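Local coordinates for protein AA9 family lytic polysaccharide monooxygenase cel61B (Hypocrea jecorina, PDB 2VTC) that cleaves cellulose and related polysaccharides oxidatively, using a copper ion, a reducing agent and O2 or H2O2 to break glycosidic bonds, at residues G104-P109 with Q193-C198; Q152-I155 with K160-V163; G64-D69 with P74-H79. One frame throughout, in Å; residues are numbered along the deposited sequence.

Interaction 1. Residues G104-P109 with Q193-C198; sequences GVWPHP and QNYPQC. With NI (nickel (II) ion), chain E.
The phenol ring of Tyr195 receives the edge of the Trp106 indole on one face: CH2 of Trp106 stands over the centre of the ring, 3.6 Å from Tyr195 CG. The planes meet at 86° with the centroids 4.8 Å apart, a T-shaped stack in which the indole C-H edge points into the phenol pi cloud. One face of the indole is taken by its own neighbours, Pro107 CD and His108 CD2, both toward the rim. The imidazole of His108 has Pro107 CG over the centre of one face and Trp106 CZ2 at its edge, and His184 stacks with it.

The metal bridges the two segments. Nickel occupies the catalytic copper site in this crystal, held by His108 NE2 at 2.1 Å and, more distantly, by Tyr195 OH at 2.5 Å. These two atoms lie 3.2 Å apart because they share the ion, not because they are hydrogen-bonded. His20, the first residue of the mature chain, binds through its backbone N and ND1 and with His108 forms the histidine brace; Tyr195 is the third protein ligand. Histidine suits the strong equatorial position, tyrosine the weaker axial one. Gln193 is extended beyond CG, with chi2 174°, which places Gln193 NE2 3.7 Å from His108 NE2, the amide and imidazole planes 78° apart; it probably helps to bind O2, as in related enzymes.

Trp106 NE1 is hydrogen-bonded to Gln151 OE1 of helix 150-156, which fixes the turn of the indole. The loop 104-109 rests on that helix, while strand 193-204 pairs with strand 172-182, whose Leu180 and Ala182 touch Trp106 and His108 respectively.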
loop_
_atom_site.group_PDB
_atom_site.type_symbol
_atom_site.label_atom_id
_atom_site.label_comp_id
_atom_site.label_asym_id
_atom_site.label_seq_id
_atom_site.Cartn_x
_atom_site.Cartn_y
_atom_site.Cartn_z
ATOM N N GLY A 104 -3.621 11.528 -12.075
ATOM C CA GLY A 104 -4.300 12.761 -11.658
ATOM C C GLY A 104 -4.165 13.033 -10.168
ATOM O O GLY A 104 -3.696 12.189 -9.408
ATOM N N VAL A 105 -4.568 14.234 -9.753
ATOM C CA VAL A 105 -4.621 14.598 -8.334
ATOM C C VAL A 105 -5.500 13.610 -7.552
ATOM O O VAL A 105 -6.583 13.230 -8.009
ATOM C CB VAL A 105 -5.124 16.066 -8.151
ATOM C CG1 VAL A 105 -5.108 16.466 -6.679
ATOM C CG2 VAL A 105 -4.231 17.019 -8.951
ATOM N N TRP A 106 -5.020 13.162 -6.391
ATOM C CA TRP A 106 -5.810 12.246 -5.563
ATOM C C TRP A 106 -7.176 12.860 -5.142
ATOM O O TRP A 106 -7.199 13.943 -4.546
ATOM C CB TRP A 106 -5.003 11.752 -4.348
ATOM C CG TRP A 106 -5.741 10.759 -3.484
ATOM C CD1 TRP A 106 -6.202 10.968 -2.213
ATOM C CD2 TRP A 106 -6.090 9.405 -3.816
ATOM N NE1 TRP A 106 -6.822 9.850 -1.739
ATOM C CE2 TRP A 106 -6.773 8.869 -2.699
ATOM C CE3 TRP A 106 -5.886 8.593 -4.945
ATOM C CZ2 TRP A 106 -7.264 7.548 -2.670
ATOM C CZ3 TRP A 106 -6.391 7.279 -4.917
ATOM C CH2 TRP A 106 -7.068 6.775 -3.792
ATOM N N PRO A 107 -8.298 12.192 -5.494
ATOM C CA PRO A 107 -9.688 12.680 -5.263
ATOM C C PRO A 107 -10.278 12.860 -3.843
ATOM O O PRO A 107 -11.443 13.243 -3.743
ATOM C CB PRO A 107 -10.545 11.846 -6.203
ATOM C CG PRO A 107 -9.766 10.594 -6.376
ATOM C CD PRO A 107 -8.303 10.936 -6.267
ATOM N N HIS A 108 -9.645 12.405 -2.761
ATOM C CA HIS A 108 -10.273 11.574 -1.715
ATOM C C HIS A 108 -9.602 12.151 -0.458
ATOM O O HIS A 108 -8.528 11.703 -0.061
ATOM C CB HIS A 108 -10.086 10.063 -1.780
ATOM C CG HIS A 108 -10.922 9.401 -2.824
ATOM N ND1 HIS A 108 -12.202 9.816 -3.141
ATOM C CD2 HIS A 108 -10.650 8.354 -3.636
ATOM C CE1 HIS A 108 -12.677 9.056 -4.111
ATOM N NE2 HIS A 108 -11.758 8.157 -4.422
ATOM N N PRO A 109 -10.175 13.236 0.119
ATOM C CA PRO A 109 -9.500 13.926 1.226
ATOM C C PRO A 109 -9.742 13.314 2.611
ATOM O O PRO A 109 -9.094 13.742 3.579
ATOM C CB PRO A 109 -10.116 15.338 1.161
ATOM C CG PRO A 109 -11.518 15.079 0.747
ATOM C CD PRO A 109 -11.419 13.931 -0.280
ATOM N N GLN A 193 -13.236 2.375 1.125
ATOM C CA GLN A 193 -12.592 2.007 -0.141
ATOM C C GLN A 193 -11.101 1.798 0.087
ATOM O O GLN A 193 -10.396 2.760 0.365
ATOM C CB GLN A 193 -12.790 3.074 -1.227
ATOM C CG GLN A 193 -14.260 3.328 -1.581
ATOM C CD GLN A 193 -14.502 4.483 -2.554
ATOM O OE1 GLN A 193 -15.658 4.696 -2.963
ATOM N NE2 GLN A 193 -13.483 5.219 -2.915
ATOM N N ASN A 194 -10.595 0.568 -0.144
ATOM C CA ASN A 194 -9.158 0.289 0.061
ATOM C C ASN A 194 -8.382 0.348 -1.256
ATOM O O ASN A 194 -8.805 -0.279 -2.253
ATOM C CB ASN A 194 -8.926 -1.103 0.700
ATOM C CG ASN A 194 -9.342 -1.190 2.165
ATOM O OD1 ASN A 194 -8.576 -1.696 3.021
ATOM N ND2 ASN A 194 -10.559 -0.799 2.463
ATOM N N TYR A 195 -7.247 1.039 -1.252
ATOM C CA TYR A 195 -6.389 1.147 -2.441
ATOM C C TYR A 195 -4.975 0.623 -2.130
ATOM O O TYR A 195 -4.060 1.416 -1.984
ATOM C CB TYR A 195 -6.288 2.604 -2.959
ATOM C CG TYR A 195 -7.615 3.242 -3.363
ATOM C CD1 TYR A 195 -7.984 3.332 -4.711
ATOM C CD2 TYR A 195 -8.502 3.747 -2.390
ATOM C CE1 TYR A 195 -9.229 3.902 -5.093
ATOM C CE2 TYR A 195 -9.747 4.328 -2.760
ATOM C CZ TYR A 195 -10.088 4.404 -4.108
ATOM O OH TYR A 195 -11.306 4.982 -4.460
ATOM N N PRO A 196 -4.808 -0.723 -2.047
ATOM C CA PRO A 196 -3.463 -1.270 -1.789
ATOM C C PRO A 196 -2.603 -1.337 -3.055
ATOM O O PRO A 196 -3.108 -1.635 -4.146
ATOM C CB PRO A 196 -3.746 -2.680 -1.264
ATOM C CG PRO A 196 -5.009 -3.098 -1.942
ATOM C CD PRO A 196 -5.831 -1.783 -2.072
ATOM N N GLN A 197 -1.324 -1.039 -2.892
ATOM C CA GLN A 197 -0.375 -1.094 -3.990
ATOM C C GLN A 197 0.914 -1.748 -3.501
ATOM O O GLN A 197 1.500 -1.300 -2.505
ATOM C CB GLN A 197 -0.069 0.326 -4.479
ATOM C CG GLN A 197 -1.312 0.973 -5.134
ATOM C CD GLN A 197 -1.549 0.460 -6.540
ATOM O OE1 GLN A 197 -2.325 -0.477 -6.766
ATOM N NE2 GLN A 197 -0.886 1.069 -7.490
ATOM N N CYS A 198 1.342 -2.800 -4.208
ATOM C CA CYS A 198 2.564 -3.510 -3.819
ATOM C C CYS A 198 3.755 -3.229 -4.737
ATOM O O CYS A 198 3.608 -3.116 -5.967
ATOM C CB CYS A 198 2.267 -5.012 -3.770
ATOM S SG CYS A 198 1.142 -5.496 -2.489
HETATM NI NI NI E . -11.546 6.908 -6.044
HETATM O O HOH W 1 -12.460 8.309 -7.394
HETATM O O HOH W 2 -12.525 6.300 -5.671
#

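Interaction 2. Residues Q152-I155 with K160-V163; sequences QDLI and KWTV
Leu154 and Trp161 meet where the chain returns from helix 150-156, through a short connection, to strand 160-164. One methyl of the leucine, CD1, lies 4.0 Å from Trp161 CB and also reaches the preceding peptide, 3.4 Å from Lys160 O. The indole is approached along its rim: CZ3 of Trp161 comes within 3.8 Å of Leu154 N and 3.9 Å of Asp153 CB, both near the ring plane. The benzene edge of the tryptophan therefore abuts the backbone of the helix, and the aspartate contributes its methylene to the contact.

Two torsions set this up. In Leu154, CG stands opposite the backbone N across the CA-CB bond (chi1 174°), which swings the branched end over toward the strand. Trp161 has a similar setting, chi1 -159°, and its six-membered ring thereby extends back to the helix.

Further out, Ile113 of strand 113-119 touches both Leu154 and Trp161, and Trp106 packs on Leu154 from the loop that carries a copper ligand. Gln138 and Ala140 lie against the indole, while backbone bonding between Trp161 and Phe99 fixes the strand. Lys160 points away from the helix; its NZ is hydrogen-bonded to Gly158 O in the connecting turn.

The contact is van der Waals packing of a buried leucine and the rim of a partly exposed indole, in part against backbone atoms. A branched leucine can fill the angle between helix and strand, and a broad indole can span from the sheet to the helix backbone. No directional bond joins the two segments; such bonds are made to other parts of the chain.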
loop_
_atom_site.group_PDB
_atom_site.type_symbol
_atom_site.label_atom_id
_atom_site.label_comp_id
_atom_site.label_asym_id
_atom_site.label_seq_id
_atom_site.Cartn_x
_atom_site.Cartn_y
_atom_site.Cartn_z
ATOM N N GLN A 152 -5.717 14.122 2.877
ATOM C CA GLN A 152 -5.637 15.545 2.508
ATOM C C GLN A 152 -4.176 16.010 2.441
ATOM O O GLN A 152 -3.782 16.732 1.513
ATOM C CB GLN A 152 -6.493 16.407 3.458
ATOM C CG GLN A 152 -6.488 17.917 3.146
ATOM C CD GLN A 152 -6.953 18.256 1.741
ATOM O OE1 GLN A 152 -6.182 18.769 0.936
ATOM N NE2 GLN A 152 -8.210 17.984 1.444
ATOM N N ASP A 153 -3.355 15.561 3.393
ATOM C CA ASP A 153 -1.923 15.842 3.354
ATOM C C ASP A 153 -1.268 15.291 2.090
ATOM O O ASP A 153 -0.425 15.959 1.495
ATOM C CB ASP A 153 -1.214 15.366 4.626
ATOM C CG ASP A 153 -1.662 16.143 5.861
ATOM O OD1 ASP A 153 -2.128 17.292 5.691
ATOM O OD2 ASP A 153 -1.557 15.606 6.977
ATOM N N LEU A 154 -1.701 14.105 1.644
ATOM C CA LEU A 154 -1.175 13.526 0.405
ATOM C C LEU A 154 -1.450 14.447 -0.792
ATOM O O LEU A 154 -0.548 14.735 -1.592
ATOM C CB LEU A 154 -1.803 12.139 0.173
ATOM C CG LEU A 154 -1.508 11.404 -1.135
ATOM C CD1 LEU A 154 -0.076 10.927 -1.162
ATOM C CD2 LEU A 154 -2.467 10.219 -1.259
ATOM N N ILE A 155 -2.693 14.919 -0.889
ATOM C CA ILE A 155 -3.109 15.825 -1.966
ATOM C C ILE A 155 -2.242 17.090 -1.936
ATOM O O ILE A 155 -1.718 17.517 -2.978
ATOM C CB ILE A 155 -4.604 16.192 -1.856
ATOM C CG1 ILE A 155 -5.479 14.950 -2.061
ATOM C CG2 ILE A 155 -4.981 17.303 -2.872
ATOM C CD1 ILE A 155 -6.919 15.079 -1.570
ATOM N N LYS A 160 2.400 12.664 -3.191
ATOM C CA LYS A 160 3.570 11.931 -2.682
ATOM C C LYS A 160 3.392 11.549 -1.215
ATOM O O LYS A 160 2.911 12.353 -0.422
ATOM C CB LYS A 160 4.842 12.773 -2.814
ATOM C CG LYS A 160 5.347 12.938 -4.240
ATOM C CD LYS A 160 6.307 14.110 -4.344
ATOM C CE LYS A 160 6.542 14.527 -5.791
ATOM N NZ LYS A 160 5.306 15.011 -6.501
ATOM N N TRP A 161 3.794 10.327 -0.851
ATOM C CA TRP A 161 3.821 9.911 0.553
ATOM C C TRP A 161 5.160 9.262 0.912
ATOM O O TRP A 161 5.610 8.339 0.223
ATOM C CB TRP A 161 2.668 8.947 0.895
ATOM C CG TRP A 161 2.413 8.940 2.365
ATOM C CD1 TRP A 161 2.806 7.996 3.280
ATOM C CD2 TRP A 161 1.739 9.964 3.109
ATOM N NE1 TRP A 161 2.410 8.377 4.549
ATOM C CE2 TRP A 161 1.758 9.584 4.467
ATOM C CE3 TRP A 161 1.128 11.183 2.748
ATOM C CZ2 TRP A 161 1.185 10.371 5.475
ATOM C CZ3 TRP A 161 0.558 11.958 3.746
ATOM C CH2 TRP A 161 0.587 11.546 5.094
ATOM N N THR A 162 5.775 9.742 1.987
ATOM C CA THR A 162 7.092 9.259 2.435
ATOM C C THR A 162 6.930 8.169 3.487
ATOM O O THR A 162 6.196 8.340 4.473
ATOM C CB THR A 162 7.957 10.412 3.016
ATOM O OG1 THR A 162 8.286 11.332 1.968
ATOM C CG2 THR A 162 9.259 9.880 3.640
ATOM N N VAL A 163 7.620 7.049 3.262
ATOM C CA VAL A 163 7.656 5.935 4.201
ATOM C C VAL A 163 9.110 5.534 4.441
ATOM O O VAL A 163 9.819 5.218 3.493
ATOM C CB VAL A 163 6.859 4.698 3.661
ATOM C CG1 VAL A 163 6.934 3.541 4.628
ATOM C CG2 VAL A 163 5.393 5.070 3.444
#

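Interaction 3. Residues G64-D69 with P74-H79; sequences GFISPD and PDIVCH
Ile66 lies against the imidazole of His79, and the two side chains run past each other in opposite directions. CG1 of Ile66 sits over the centre of one face of the ring, 4.0 Å from the centroid and 13° off the ring normal, a CH-pi contact. Its terminal methyl extends past the ring's rim, Ile66 CD1 lying 3.5 Å from His79 CD2. A beta-branched isoleucine suits this place because its two arms can serve different partners. With chi1 at -54°, CG1 is opposite the carbonyl carbon and lies over the histidine, whereas CG2 turns to the other isoleucine.

That second arm meets Ile76 obliquely, Ile66 CG2 being 3.7 Å from Ile76 CD1. Ile76 leaves the backbone to the side of Ile66, but its chain (chi1 -165°) brings CD1 nearer. Asp75 adds the aliphatic part of its side chain, CB, at 4.0 Å from Ile66 CD1; its carboxylate instead accepts a hydrogen bond at OD1 from the backbone N of Asn81.

His79 follows the short, weakly bonded helix of about 75-78 with positive phi, a change of direction that ends the helical path. Its ND1 donates to Pro196 O, which fixes the rotation of the buried ring and gives its polar edge a partner while the face is used for apolar packing.

Phe65, next to Ile66, lies beside the metal ligand Tyr195 and beside Gln193, so this loop flanks the copper site. Backbone bonding links Ile66 to Asn194, and Arg177 donates to Ile76 O and Val77 O. The loop thus runs beside strand 193-204, while the helix is tied to that strand by the Cys78-Cys198 disulfide and to strand 172-182 by Arg177.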
loop_
_atom_site.group_PDB
_atom_site.type_symbol
_atom_site.label_atom_id
_atom_site.label_comp_id
_atom_site.label_asym_id
_atom_site.label_seq_id
_atom_site.Cartn_x
_atom_site.Cartn_y
_atom_site.Cartn_z
ATOM N N GLY A 64 -9.460 1.759 -9.430
ATOM C CA GLY A 64 -10.449 1.648 -8.338
ATOM C C GLY A 64 -9.938 0.952 -7.089
ATOM O O GLY A 64 -8.740 0.981 -6.810
ATOM N N PHE A 65 -10.864 0.346 -6.349
ATOM C CA PHE A 65 -10.619 -0.079 -4.966
ATOM C C PHE A 65 -11.109 -1.499 -4.653
ATOM O O PHE A 65 -11.850 -2.118 -5.448
ATOM C CB PHE A 65 -11.264 0.947 -3.994
ATOM C CG PHE A 65 -12.746 1.152 -4.230
ATOM C CD1 PHE A 65 -13.682 0.325 -3.626
ATOM C CD2 PHE A 65 -13.186 2.166 -5.075
ATOM C CE1 PHE A 65 -15.057 0.488 -3.862
ATOM C CE2 PHE A 65 -14.554 2.345 -5.303
ATOM C CZ PHE A 65 -15.467 1.517 -4.699
ATOM N N ILE A 66 -10.674 -2.023 -3.501
ATOM C CA ILE A 66 -11.123 -3.292 -2.934
ATOM C C ILE A 66 -12.052 -2.930 -1.782
ATOM O O ILE A 66 -11.727 -2.006 -1.026
ATOM C CB ILE A 66 -9.889 -4.136 -2.413
ATOM C CG1 ILE A 66 -8.846 -4.303 -3.534
ATOM C CG2 ILE A 66 -10.300 -5.465 -1.811
ATOM C CD1 ILE A 66 -9.385 -4.930 -4.807
ATOM N N SER A 67 -13.191 -3.617 -1.678
ATOM C CA SER A 67 -14.245 -3.276 -0.697
ATOM C C SER A 67 -14.215 -4.222 0.511
ATOM O O SER A 67 -13.596 -5.290 0.456
ATOM C CB SER A 67 -15.645 -3.268 -1.361
ATOM O OG SER A 67 -15.667 -2.356 -2.447
ATOM N N PRO A 68 -14.817 -3.823 1.647
ATOM C CA PRO A 68 -14.865 -4.692 2.818
ATOM C C PRO A 68 -15.387 -6.117 2.571
ATOM O O PRO A 68 -14.942 -7.059 3.246
ATOM C CB PRO A 68 -15.737 -3.902 3.818
ATOM C CG PRO A 68 -15.486 -2.499 3.442
ATOM C CD PRO A 68 -15.392 -2.487 1.930
ATOM N N ASP A 69 -16.301 -6.278 1.606
ATOM C CA ASP A 69 -16.794 -7.615 1.259
ATOM C C ASP A 69 -15.723 -8.457 0.545
ATOM O O ASP A 69 -15.961 -9.632 0.226
ATOM C CB ASP A 69 -18.117 -7.570 0.452
ATOM C CG ASP A 69 -18.021 -6.775 -0.852
ATOM O OD1 ASP A 69 -16.935 -6.349 -1.285
ATOM O OD2 ASP A 69 -19.096 -6.574 -1.500
ATOM N N PRO A 74 -8.146 -13.051 -2.068
ATOM C CA PRO A 74 -6.811 -12.728 -2.573
ATOM C C PRO A 74 -6.607 -11.299 -3.085
ATOM O O PRO A 74 -5.490 -10.791 -3.045
ATOM C CB PRO A 74 -6.622 -13.753 -3.715
ATOM C CG PRO A 74 -7.433 -14.941 -3.263
ATOM C CD PRO A 74 -8.689 -14.281 -2.687
ATOM N N ASP A 75 -7.686 -10.653 -3.551
ATOM C CA ASP A 75 -7.591 -9.313 -4.087
ATOM C C ASP A 75 -7.131 -8.267 -3.043
ATOM O O ASP A 75 -6.590 -7.235 -3.428
ATOM C CB ASP A 75 -8.944 -8.903 -4.684
ATOM C CG ASP A 75 -9.105 -9.383 -6.136
ATOM O OD1 ASP A 75 -8.142 -10.020 -6.689
ATOM O OD2 ASP A 75 -10.198 -9.145 -6.714
ATOM N N ILE A 76 -7.337 -8.550 -1.753
ATOM C CA ILE A 76 -6.891 -7.599 -0.706
ATOM C C ILE A 76 -5.366 -7.592 -0.520
ATOM O O ILE A 76 -4.793 -6.665 0.029
ATOM C CB ILE A 76 -7.617 -7.843 0.660
ATOM C CG1 ILE A 76 -7.449 -6.639 1.621
ATOM C CG2 ILE A 76 -7.067 -9.067 1.365
ATOM C CD1 ILE A 76 -7.927 -5.276 1.037
ATOM N N VAL A 77 -4.689 -8.632 -1.003
ATOM C CA VAL A 77 -3.242 -8.700 -0.791
ATOM C C VAL A 77 -2.500 -7.552 -1.502
ATOM O O VAL A 77 -1.839 -6.735 -0.838
ATOM C CB VAL A 77 -2.651 -10.080 -1.240
ATOM C CG1 VAL A 77 -1.146 -10.091 -0.942
ATOM C CG2 VAL A 77 -3.359 -11.260 -0.551
ATOM N N CYS A 78 -2.642 -7.484 -2.832
ATOM C CA CYS A 78 -1.956 -6.511 -3.673
ATOM C C CYS A 78 -2.849 -5.932 -4.775
ATOM O O CYS A 78 -2.362 -5.446 -5.781
ATOM C CB CYS A 78 -0.675 -7.106 -4.292
ATOM S SG CYS A 78 0.629 -7.402 -3.078
ATOM N N HIS A 79 -4.154 -5.963 -4.533
ATOM C CA HIS A 79 -5.181 -5.421 -5.442
ATOM C C HIS A 79 -5.593 -6.459 -6.508
ATOM O O HIS A 79 -5.174 -7.634 -6.460
ATOM C CB HIS A 79 -4.780 -4.068 -6.041
ATOM C CG HIS A 79 -5.941 -3.136 -6.244
ATOM N ND1 HIS A 79 -5.972 -1.845 -5.743
ATOM C CD2 HIS A 79 -7.105 -3.316 -6.909
ATOM C CE1 HIS A 79 -7.118 -1.278 -6.095
ATOM N NE2 HIS A 79 -7.825 -2.149 -6.794
#

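In the fold
Interaction 1 is central, with the metal bound between its segments, and the other two contacts adjoin it from different directions. Its centre is about 11 Å from that of interaction 2 and about 12 Å from that of interaction 3; those two are about 21 Å apart between centres and do not touch. Interaction 2 packs against the loop of Trp106 and His108, with Trp106 CD1 3.9 Å from Leu154 CD2. Interaction 3 is joined to strand 193-198 covalently, Cys78 SG to Cys198 SG at 2.1 Å, and through Asn194 O, 2.8 Å from Ile66 N, a probable hydrogen bond. The side chain of Phe65 lies about 5 Å from the nickel.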